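Local coordinates for transcriptional regulator, GntR family (Ralstonia eutropha, PDB 3IHU), which probably binds DNA through its winged helix-turn-helix domain and regulates transcription, with a helical FCD domain attached, at residues 116-121 with 146-151; 19-24 with 47-52; 80-85 with 167-172; 104-109 with 196-201. One frame throughout, in Å; residues are numbered along the deposited sequence.

Contact 1. Residues 116-121 with 146-151; sequences QALRAS and RTLLEM
Leu118 is central here, and its own carbonyl oxygen takes a hydrogen bond from Ser121 OG at 2.6 Å. The donor lies 17° from the carbonyl plane. This bond turns the serine hydroxyl back onto its own helix. The contact across to 146-151 is apolar. Leu118 carries most of it. Its CG stands anti to the backbone N (chi1 -168°), and this carries the branch toward the other helix. CD1 presses on Leu148 CD2 at 3.5 Å. CD2 meets SE of Met151, a selenomethionine, at 4.1 Å, and the two side chains cross at about a right angle. Thr147, one residue before Leu148, adds its methyl. Its CG2 reaches Ala117 CB at 3.7 Å and Leu118 N at 3.9 Å. Thr147 OG1 bonds back to His143 O, so the methyl branch does the touching. Leu148 also packs on Leu101 of helix 84-105 and on Ile189 and Val193 of helix 179-195, which continues the apolar layer. The two short axes run 9.6 Å apart at 161°, nearly antiparallel. Helices 112-130 and 134-152 are consecutive, and they form an antiparallel helical hairpin within the all-helical FCD domain.

Contact 2. Residues 19-24 with 47-52; sequences DTVFFG and AHFGVG
Val21 sits against Phe49 and Val51. Its CA lies over one face of the Phe49 ring, 4.2 Å from the centroid and 5° off the ring normal, a CH-pi contact. Its CG2 methyl touches Val51 CG2 at 3.5 Å and Phe49 CB at 3.9 Å. CG1 stands on the same side of the ring plane, by the CD2-CE2 bond, 4.1 Å from Phe49 CD2. The far end of the ring reaches the helix backbone, where Phe49 CE1 is 3.8 Å from Gly24 CA. A glycine here lets the ring come close to the helix. The other face of the ring is taken by His48 CD2, from the residue before it in sequence. Thr20 flanks the group, with OG1 at 3.6 Å from Val51 CG1. That hydroxyl is bonded to Ala17 O, one turn back, and this fixes its rotation.

The next shell begins at Gly50, which has a positive phi of 64°. It ends helix 42-49 and swings the chain round, so that Val51 also faces helix 17-31. Gly52 stands at the N-cap position of helix 53-65. This is the turn of the helix-turn-helix motif of the GntR family. Helix 17-31 lies across it, with Val21 also on Ala59 and Val51 also on Val56 of helix 53-65. Phe49 further meets Ile25 and Phe34.

Contact 3. Residues 80-85 with 167-172; sequences RRLSLQ and PIVHAQ
Leu82 packs on Ile168, Val169 and Gln172 where the extended chain leaving the winged helix passes the short helix 167-172 of the helical domain. It is an interdomain contact. Starting at the backbone, Leu82 CB lies 3.8 Å from Gln172 OE1. CG comes next and meets Ile168 CG2 at 3.9 Å, with the two side chains set obliquely. The CD1 tip then reaches Val169 CG2 at 4.1 Å, crossing that valine at about a right angle. Leu82 also packs on Thr87 and Val90 of helix 84-105, and Val169 touches the same two residues. The leucine is thus held between two helices.

Ile168 also meets the backbone before Leu82: its CD1 lies 3.5 Å from Arg80 O. It also touches Leu29 of helix 17-31, so this short helix meets both the connecting chain and the winged-helix domain. Ser83 follows Leu82 and N-caps helix 84-105.

Gln172 supplies the polar half. Its chain is extended beyond CG, which carries the amide out to the backbone of a single residue. Leu82 N donates to Gln172 OE1 at 2.8 Å, nearly straight at 171° and on a lone pair in the carbonyl plane. Gln172 NE2 returns the bond to Leu82 O at 2.7 Å, with the acceptor 12° out of the amide plane.

Contact 4. Residues 104-109 with 196-201; sequences AATRGS and GEPDAA
Thr106 holds OG1 between its backbone N and carbonyl carbon (chi1 60°), and this puts its CG2 methyl against Ala201 CB at 3.6 Å. The same torsion in Ser109 (chi1 60°) sets OG beside Gly196 CA at 3.5 Å. Both side chains meet Gly196, and Thr106 reaches on to Ala201. Thr106 CB itself rests 3.6 Å from Gly196 O. The threonine hydroxyl is turned to Arg103 O, three residues back, so its carbon atoms do most of the touching.

Thr106 O is a polar hub. Ser109 N and OG both bond to it within the segment, and Ser109 OG donates to Thr106 O at 3.1 Å, in the carbonyl plane. A water also donates to Thr106 O and links it across to Gly196 O, to which it donates at 3.1 Å. The water therefore bridges the two backbones beside the apolar contact. Gly196 has a positive phi of 86°, as is common where a helix ends, and having no side chain it lets Ser109 come close.

Glu197 opens the next helix as its N-cap. It spreads its carboxylate over two amides: OE2 takes Asp199 N at 2.8 Å and OE1 takes Ala200 N at 2.9 Å. Both donors come from above the carboxylate plane. Asp199 forms a salt bridge with Arg103, a second tie between the helices. The contact joins the end of helix 84-105 to the turn between helices 179-195 and 198-219. Ala105 and Ala201 both lean on Val193, and Ala105 also meets Leu148 and Met151 of helix 134-152.

Overall arrangement
From the N terminus, contact 2 closes first, a short loop that joins helix 17-31 to the helix-turn-helix. Helix 53-65 and the wing follow, and contact 3 opens as the chain leaves the wing. Contact 4 opens at the far end of helix 84-105. Contact 1 then opens and closes within one helical hairpin, nested inside both of these larger loops. Contact 3 closes at 167-172 and contact 4 at 196-201, so the two cross. Contacts 1 and 4 touch, with Met151 CE against the backbone of Ala105 and Gly108. Contact 3 lies on the opposite side of the chain's centre and ties the helical domain to the winged-helix domain.

Contact 1. Residues 116-121 with 146-151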
# COMPACT_ATOMS: atom_id res chain seq x y z
N GLN A 116 12.19 -17.02 3.98
CA GLN A 116 11.44 -17.41 5.18
C GLN A 116 10.48 -16.34 5.61
O GLN A 116 9.33 -16.63 5.96
CB GLN A 116 12.37 -17.72 6.36
CG GLN A 116 13.12 -19.02 6.20
CD GLN A 116 13.91 -19.43 7.46
OE1 GLN A 116 13.88 -18.74 8.49
NE2 GLN A 116 14.60 -20.55 7.37
N ALA A 117 10.95 -15.10 5.60
CA ALA A 117 10.07 -13.94 5.82
C ALA A 117 8.96 -13.88 4.79
O ALA A 117 7.82 -13.65 5.13
CB ALA A 117 10.89 -12.65 5.82
N LEU A 118 9.26 -14.12 3.54
CA LEU A 118 8.25 -13.98 2.48
C LEU A 118 7.18 -15.07 2.64
O LEU A 118 5.97 -14.81 2.66
CB LEU A 118 8.89 -13.95 1.06
CG LEU A 118 7.90 -13.51 -0.00
CD1 LEU A 118 7.69 -11.96 0.12
CD2 LEU A 118 8.34 -13.97 -1.41
N ARG A 119 7.64 -16.31 2.83
CA ARG A 119 6.73 -17.45 3.08
C ARG A 119 5.91 -17.23 4.33
O ARG A 119 4.69 -17.49 4.34
CB ARG A 119 7.54 -18.77 3.10
CG ARG A 119 8.14 -19.15 1.69
CD ARG A 119 8.76 -20.59 1.66
NE ARG A 119 9.39 -20.93 0.39
CZ ARG A 119 8.74 -21.21 -0.75
NH1 ARG A 119 7.39 -21.20 -0.82
NH2 ARG A 119 9.43 -21.51 -1.84
N ALA A 120 6.52 -16.70 5.38
CA ALA A 120 5.77 -16.42 6.59
C ALA A 120 4.70 -15.35 6.35
O ALA A 120 3.56 -15.49 6.83
CB ALA A 120 6.72 -16.00 7.73
N SER A 121 5.06 -14.29 5.60
CA SER A 121 4.14 -13.23 5.37
C SER A 121 2.97 -13.80 4.62
O SER A 121 1.82 -13.42 4.90
CB SER A 121 4.77 -12.05 4.59
OG SER A 121 5.03 -12.40 3.23
N ARG A 146 6.85 -5.04 2.13
CA ARG A 146 8.16 -4.65 2.64
C ARG A 146 9.24 -5.73 2.41
O ARG A 146 10.39 -5.43 2.05
CB ARG A 146 8.06 -4.24 4.12
CG ARG A 146 9.39 -4.11 4.87
CD ARG A 146 10.41 -3.15 4.20
NE ARG A 146 9.83 -1.82 3.94
CZ ARG A 146 9.92 -0.76 4.74
NH1 ARG A 146 10.54 -0.83 5.91
NH2 ARG A 146 9.35 0.39 4.38
N THR A 147 8.88 -6.99 2.58
CA THR A 147 9.84 -8.08 2.34
C THR A 147 10.22 -8.09 0.87
O THR A 147 11.41 -8.21 0.52
CB THR A 147 9.26 -9.43 2.80
OG1 THR A 147 8.70 -9.27 4.11
CG2 THR A 147 10.29 -10.47 2.85
N LEU A 148 9.23 -7.93 -0.01
CA LEU A 148 9.54 -7.87 -1.42
C LEU A 148 10.52 -6.73 -1.68
O LEU A 148 11.46 -6.88 -2.48
CB LEU A 148 8.30 -7.73 -2.31
CG LEU A 148 7.34 -8.91 -2.36
CD1 LEU A 148 6.08 -8.50 -3.14
CD2 LEU A 148 8.07 -10.19 -2.93
N LEU A 149 10.32 -5.62 -0.98
CA LEU A 149 11.18 -4.44 -1.19
C LEU A 149 12.61 -4.74 -0.76
O LEU A 149 13.54 -4.46 -1.51
CB LEU A 149 10.63 -3.25 -0.43
CG LEU A 149 11.36 -1.92 -0.62
CD1 LEU A 149 11.30 -1.37 -2.09
CD2 LEU A 149 10.72 -0.96 0.34
N GLU A 150 12.76 -5.34 0.40
CA GLU A 150 14.07 -5.64 0.95
C GLU A 150 14.80 -6.62 0.08
O GLU A 150 16.01 -6.52 -0.08
CB GLU A 150 13.98 -6.17 2.39
CG GLU A 150 13.46 -5.18 3.42
CD GLU A 150 14.18 -3.81 3.36
OE1 GLU A 150 15.44 -3.79 3.31
OE2 GLU A 150 13.47 -2.76 3.32
N MSE A 151 14.05 -7.54 -0.50
CA MSE A 151 14.59 -8.53 -1.42
C MSE A 151 15.18 -7.91 -2.67
O MSE A 151 16.23 -8.33 -3.13
CB MSE A 151 13.49 -9.57 -1.78
CG MSE A 151 13.29 -10.61 -0.73
SE MSE A 151 11.76 -11.75 -1.00
CE MSE A 151 12.81 -12.96 -2.15

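Contact 2. Residues 19-24 with 47-52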
# COMPACT_ATOMS: atom_id res chain seq x y z
N ASP A 19 7.16 10.90 10.58
CA ASP A 19 6.84 9.60 10.03
C ASP A 19 5.61 8.95 10.67
O ASP A 19 4.86 8.27 9.97
CB ASP A 19 8.02 8.63 10.19
CG ASP A 19 9.17 8.92 9.20
OD1 ASP A 19 9.06 9.83 8.33
OD2 ASP A 19 10.22 8.24 9.33
N THR A 20 5.41 9.15 11.96
CA THR A 20 4.32 8.49 12.65
C THR A 20 2.97 9.02 12.17
O THR A 20 2.01 8.28 12.07
CB THR A 20 4.37 8.63 14.20
OG1 THR A 20 3.86 9.91 14.57
CG2 THR A 20 5.78 8.43 14.79
N VAL A 21 2.91 10.31 11.84
CA VAL A 21 1.70 10.87 11.19
C VAL A 21 1.60 10.49 9.71
O VAL A 21 0.50 10.18 9.17
CB VAL A 21 1.69 12.40 11.34
CG1 VAL A 21 0.44 12.98 10.74
CG2 VAL A 21 1.83 12.80 12.83
N PHE A 22 2.71 10.54 9.01
CA PHE A 22 2.73 10.21 7.58
C PHE A 22 2.26 8.77 7.36
O PHE A 22 1.32 8.52 6.60
CB PHE A 22 4.13 10.39 7.03
CG PHE A 22 4.27 10.10 5.56
CD1 PHE A 22 3.86 11.02 4.61
CD2 PHE A 22 4.88 8.93 5.13
CE1 PHE A 22 4.03 10.77 3.26
CE2 PHE A 22 5.04 8.68 3.76
CZ PHE A 22 4.61 9.60 2.84
N PHE A 23 2.87 7.84 8.07
CA PHE A 23 2.50 6.44 7.93
C PHE A 23 1.19 6.10 8.64
O PHE A 23 0.43 5.24 8.16
CB PHE A 23 3.65 5.54 8.36
CG PHE A 23 4.83 5.63 7.43
CD1 PHE A 23 4.74 5.12 6.12
CD2 PHE A 23 6.02 6.21 7.83
CE1 PHE A 23 5.82 5.19 5.24
CE2 PHE A 23 7.10 6.30 6.96
CZ PHE A 23 7.00 5.79 5.66
N GLY A 24 0.91 6.78 9.75
CA GLY A 24 -0.35 6.61 10.45
C GLY A 24 -1.59 6.94 9.64
O GLY A 24 -2.61 6.24 9.75
N ALA A 47 -3.09 15.57 19.05
CA ALA A 47 -3.59 14.77 20.20
C ALA A 47 -3.64 13.28 19.79
O ALA A 47 -3.29 12.40 20.53
CB ALA A 47 -4.99 15.27 20.60
N HIS A 48 -4.07 13.00 18.57
CA HIS A 48 -4.21 11.62 18.14
C HIS A 48 -2.85 10.91 18.02
O HIS A 48 -2.70 9.77 18.43
CB HIS A 48 -4.90 11.57 16.75
CG HIS A 48 -5.24 10.18 16.31
ND1 HIS A 48 -6.21 9.42 16.94
CD2 HIS A 48 -4.73 9.40 15.33
CE1 HIS A 48 -6.32 8.25 16.32
NE2 HIS A 48 -5.42 8.21 15.36
N PHE A 49 -1.87 11.55 17.39
CA PHE A 49 -0.59 10.89 17.21
C PHE A 49 0.40 11.14 18.33
O PHE A 49 1.44 10.51 18.40
CB PHE A 49 -0.04 11.23 15.83
CG PHE A 49 -0.78 10.56 14.73
CD1 PHE A 49 -0.65 9.19 14.55
CD2 PHE A 49 -1.61 11.27 13.88
CE1 PHE A 49 -1.34 8.54 13.53
CE2 PHE A 49 -2.29 10.63 12.84
CZ PHE A 49 -2.15 9.27 12.66
N GLY A 50 0.07 12.03 19.24
CA GLY A 50 0.98 12.38 20.29
C GLY A 50 2.26 13.03 19.81
O GLY A 50 3.28 12.89 20.45
N VAL A 51 2.20 13.80 18.74
CA VAL A 51 3.39 14.54 18.28
C VAL A 51 3.06 16.04 18.23
O VAL A 51 1.91 16.41 18.42
CB VAL A 51 3.86 14.03 16.91
CG1 VAL A 51 4.13 12.51 16.98
CG2 VAL A 51 2.81 14.32 15.85
N GLY A 52 4.07 16.88 17.99
CA GLY A 52 3.88 18.33 18.01
C GLY A 52 3.46 18.89 16.65
O GLY A 52 3.52 18.19 15.61

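Contact 3. Residues 80-85 with 167-172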
# COMPACT_ATOMS: atom_id res chain seq x y z
N ARG A 80 -7.89 13.39 0.05
CA ARG A 80 -8.42 13.44 -1.33
C ARG A 80 -9.41 12.29 -1.59
O ARG A 80 -9.33 11.24 -0.96
CB ARG A 80 -7.26 13.40 -2.34
CG ARG A 80 -6.48 14.72 -2.35
CD ARG A 80 -5.47 14.81 -3.53
NE ARG A 80 -6.16 14.90 -4.81
CZ ARG A 80 -5.94 14.10 -5.85
NH1 ARG A 80 -4.99 13.16 -5.80
NH2 ARG A 80 -6.65 14.26 -6.95
N ARG A 81 -10.35 12.53 -2.49
CA ARG A 81 -11.11 11.49 -3.17
C ARG A 81 -10.75 11.59 -4.61
O ARG A 81 -10.66 12.70 -5.11
CB ARG A 81 -12.62 11.76 -3.12
CG ARG A 81 -13.30 11.56 -1.81
CD ARG A 81 -14.84 11.60 -2.07
NE ARG A 81 -15.61 11.43 -0.83
CZ ARG A 81 -16.07 12.43 -0.06
NH1 ARG A 81 -15.86 13.70 -0.39
NH2 ARG A 81 -16.75 12.16 1.04
N LEU A 82 -10.63 10.47 -5.30
CA LEU A 82 -10.24 10.46 -6.69
C LEU A 82 -11.43 10.29 -7.60
O LEU A 82 -12.32 9.51 -7.35
CB LEU A 82 -9.24 9.32 -6.95
CG LEU A 82 -8.01 9.31 -6.00
CD1 LEU A 82 -7.02 8.20 -6.37
CD2 LEU A 82 -7.28 10.62 -6.03
N SER A 83 -11.39 10.96 -8.74
CA SER A 83 -12.27 10.61 -9.82
C SER A 83 -11.91 9.24 -10.38
O SER A 83 -10.84 8.71 -10.15
CB SER A 83 -12.18 11.66 -10.92
OG SER A 83 -10.90 11.59 -11.54
N LEU A 84 -12.79 8.72 -11.22
CA LEU A 84 -12.54 7.44 -11.83
C LEU A 84 -11.29 7.51 -12.68
O LEU A 84 -10.45 6.63 -12.58
CB LEU A 84 -13.73 6.96 -12.70
CG LEU A 84 -13.56 5.55 -13.34
CD1 LEU A 84 -13.12 4.49 -12.33
CD2 LEU A 84 -14.88 5.11 -14.03
N GLN A 85 -11.14 8.56 -13.48
CA GLN A 85 -9.98 8.69 -14.37
C GLN A 85 -8.71 8.78 -13.51
O GLN A 85 -7.68 8.23 -13.88
CB GLN A 85 -10.07 9.94 -15.24
CG GLN A 85 -8.90 10.09 -16.21
CD GLN A 85 -8.82 8.90 -17.14
OE1 GLN A 85 -9.80 8.58 -17.82
NE2 GLN A 85 -7.68 8.18 -17.11
N PRO A 167 -3.41 3.78 -1.10
CA PRO A 167 -4.27 3.90 0.09
C PRO A 167 -5.62 4.52 -0.20
O PRO A 167 -6.63 4.02 0.28
CB PRO A 167 -3.44 4.76 1.07
CG PRO A 167 -2.30 5.34 0.23
CD PRO A 167 -2.09 4.43 -0.92
N ILE A 168 -5.67 5.57 -1.01
CA ILE A 168 -6.96 6.17 -1.35
C ILE A 168 -7.84 5.21 -2.13
O ILE A 168 -8.99 5.02 -1.76
CB ILE A 168 -6.89 7.49 -2.14
CG1 ILE A 168 -6.04 8.51 -1.42
CG2 ILE A 168 -8.33 8.09 -2.28
CD1 ILE A 168 -6.70 9.01 -0.20
N VAL A 169 -7.30 4.61 -3.18
CA VAL A 169 -8.01 3.59 -3.97
C VAL A 169 -8.53 2.45 -3.07
O VAL A 169 -9.70 2.07 -3.12
CB VAL A 169 -7.09 3.02 -5.09
CG1 VAL A 169 -7.80 1.91 -5.88
CG2 VAL A 169 -6.64 4.11 -6.02
N HIS A 170 -7.67 1.95 -2.20
CA HIS A 170 -8.08 0.91 -1.24
C HIS A 170 -9.33 1.33 -0.52
O HIS A 170 -10.30 0.61 -0.51
CB HIS A 170 -6.97 0.65 -0.22
CG HIS A 170 -7.18 -0.57 0.62
ND1 HIS A 170 -8.14 -0.63 1.62
CD2 HIS A 170 -6.56 -1.77 0.61
CE1 HIS A 170 -8.10 -1.83 2.19
NE2 HIS A 170 -7.17 -2.54 1.58
N ALA A 171 -9.32 2.54 0.04
CA ALA A 171 -10.44 3.03 0.84
C ALA A 171 -11.66 3.34 0.02
O ALA A 171 -12.74 2.82 0.24
CB ALA A 171 -9.98 4.30 1.65
N GLN A 172 -11.50 4.20 -0.99
CA GLN A 172 -12.63 4.67 -1.76
C GLN A 172 -13.24 3.56 -2.57
O GLN A 172 -14.41 3.59 -2.84
CB GLN A 172 -12.14 5.79 -2.70
CG GLN A 172 -13.17 6.51 -3.49
CD GLN A 172 -12.55 7.59 -4.35
OE1 GLN A 172 -11.42 8.03 -4.12
NE2 GLN A 172 -13.29 8.04 -5.33

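Contact 4. Residues 104-109 with 196-201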
# COMPACT_ATOMS: atom_id res chain seq x y z
N ALA A 104 12.09 -7.23 -9.18
CA ALA A 104 13.36 -6.99 -8.50
C ALA A 104 13.58 -7.98 -7.33
O ALA A 104 14.72 -8.30 -7.01
CB ALA A 104 13.46 -5.57 -8.01
N ALA A 105 12.49 -8.35 -6.63
CA ALA A 105 12.58 -9.21 -5.47
C ALA A 105 13.19 -10.56 -5.81
O ALA A 105 13.67 -11.23 -4.90
CB ALA A 105 11.17 -9.41 -4.75
N THR A 106 13.17 -10.96 -7.08
CA THR A 106 13.79 -12.21 -7.50
C THR A 106 15.28 -12.24 -7.21
O THR A 106 15.87 -13.32 -7.11
CB THR A 106 13.64 -12.56 -8.98
OG1 THR A 106 14.22 -11.52 -9.80
CG2 THR A 106 12.20 -12.79 -9.30
N ARG A 107 15.89 -11.07 -7.05
CA ARG A 107 17.28 -11.04 -6.63
C ARG A 107 17.52 -11.67 -5.26
O ARG A 107 18.62 -12.10 -4.97
CB ARG A 107 17.82 -9.62 -6.63
CG ARG A 107 17.90 -9.07 -8.04
CD ARG A 107 18.20 -7.55 -8.10
NE ARG A 107 19.59 -7.28 -7.77
CZ ARG A 107 20.07 -7.03 -6.54
NH1 ARG A 107 19.26 -7.00 -5.48
NH2 ARG A 107 21.37 -6.81 -6.38
N GLY A 108 16.51 -11.73 -4.41
CA GLY A 108 16.64 -12.36 -3.11
C GLY A 108 16.10 -13.77 -3.05
O GLY A 108 15.92 -14.30 -1.96
N SER A 109 15.81 -14.41 -4.19
CA SER A 109 15.15 -15.74 -4.12
C SER A 109 16.03 -16.84 -3.48
O SER A 109 15.49 -17.86 -2.99
CB SER A 109 14.59 -16.19 -5.46
OG SER A 109 15.60 -16.30 -6.45
N GLY A 196 12.33 -17.16 -9.01
CA GLY A 196 13.55 -16.46 -9.34
C GLY A 196 13.60 -15.92 -10.74
O GLY A 196 14.59 -15.29 -11.09
N GLU A 197 12.58 -16.20 -11.56
CA GLU A 197 12.61 -15.77 -12.93
C GLU A 197 11.95 -14.36 -13.07
O GLU A 197 10.75 -14.19 -12.78
CB GLU A 197 11.93 -16.78 -13.84
CG GLU A 197 12.33 -16.57 -15.38
CD GLU A 197 11.62 -15.39 -16.08
OE1 GLU A 197 10.38 -15.48 -16.23
OE2 GLU A 197 12.32 -14.40 -16.50
N PRO A 198 12.74 -13.34 -13.47
CA PRO A 198 12.20 -11.96 -13.37
C PRO A 198 10.99 -11.65 -14.20
O PRO A 198 10.07 -10.95 -13.72
CB PRO A 198 13.39 -11.07 -13.74
CG PRO A 198 14.48 -11.96 -14.22
CD PRO A 198 14.20 -13.34 -13.70
N ASP A 199 10.93 -12.17 -15.43
CA ASP A 199 9.79 -11.87 -16.28
C ASP A 199 8.47 -12.41 -15.73
O ASP A 199 7.43 -11.74 -15.82
CB ASP A 199 9.96 -12.37 -17.71
CG ASP A 199 10.97 -11.56 -18.52
OD1 ASP A 199 11.42 -10.46 -18.14
OD2 ASP A 199 11.31 -12.08 -19.58
N ALA A 200 8.46 -13.64 -15.20
CA ALA A 200 7.23 -14.21 -14.66
C ALA A 200 6.90 -13.52 -13.34
O ALA A 200 5.74 -13.34 -13.03
CB ALA A 200 7.30 -15.74 -14.48
N ALA A 201 7.90 -13.14 -12.57
CA ALA A 201 7.64 -12.33 -11.38
C ALA A 201 6.97 -11.00 -11.74
O ALA A 201 5.96 -10.66 -11.15
CB ALA A 201 8.87 -12.10 -10.58
O HOH W 1 17.14 -15.31 -9.27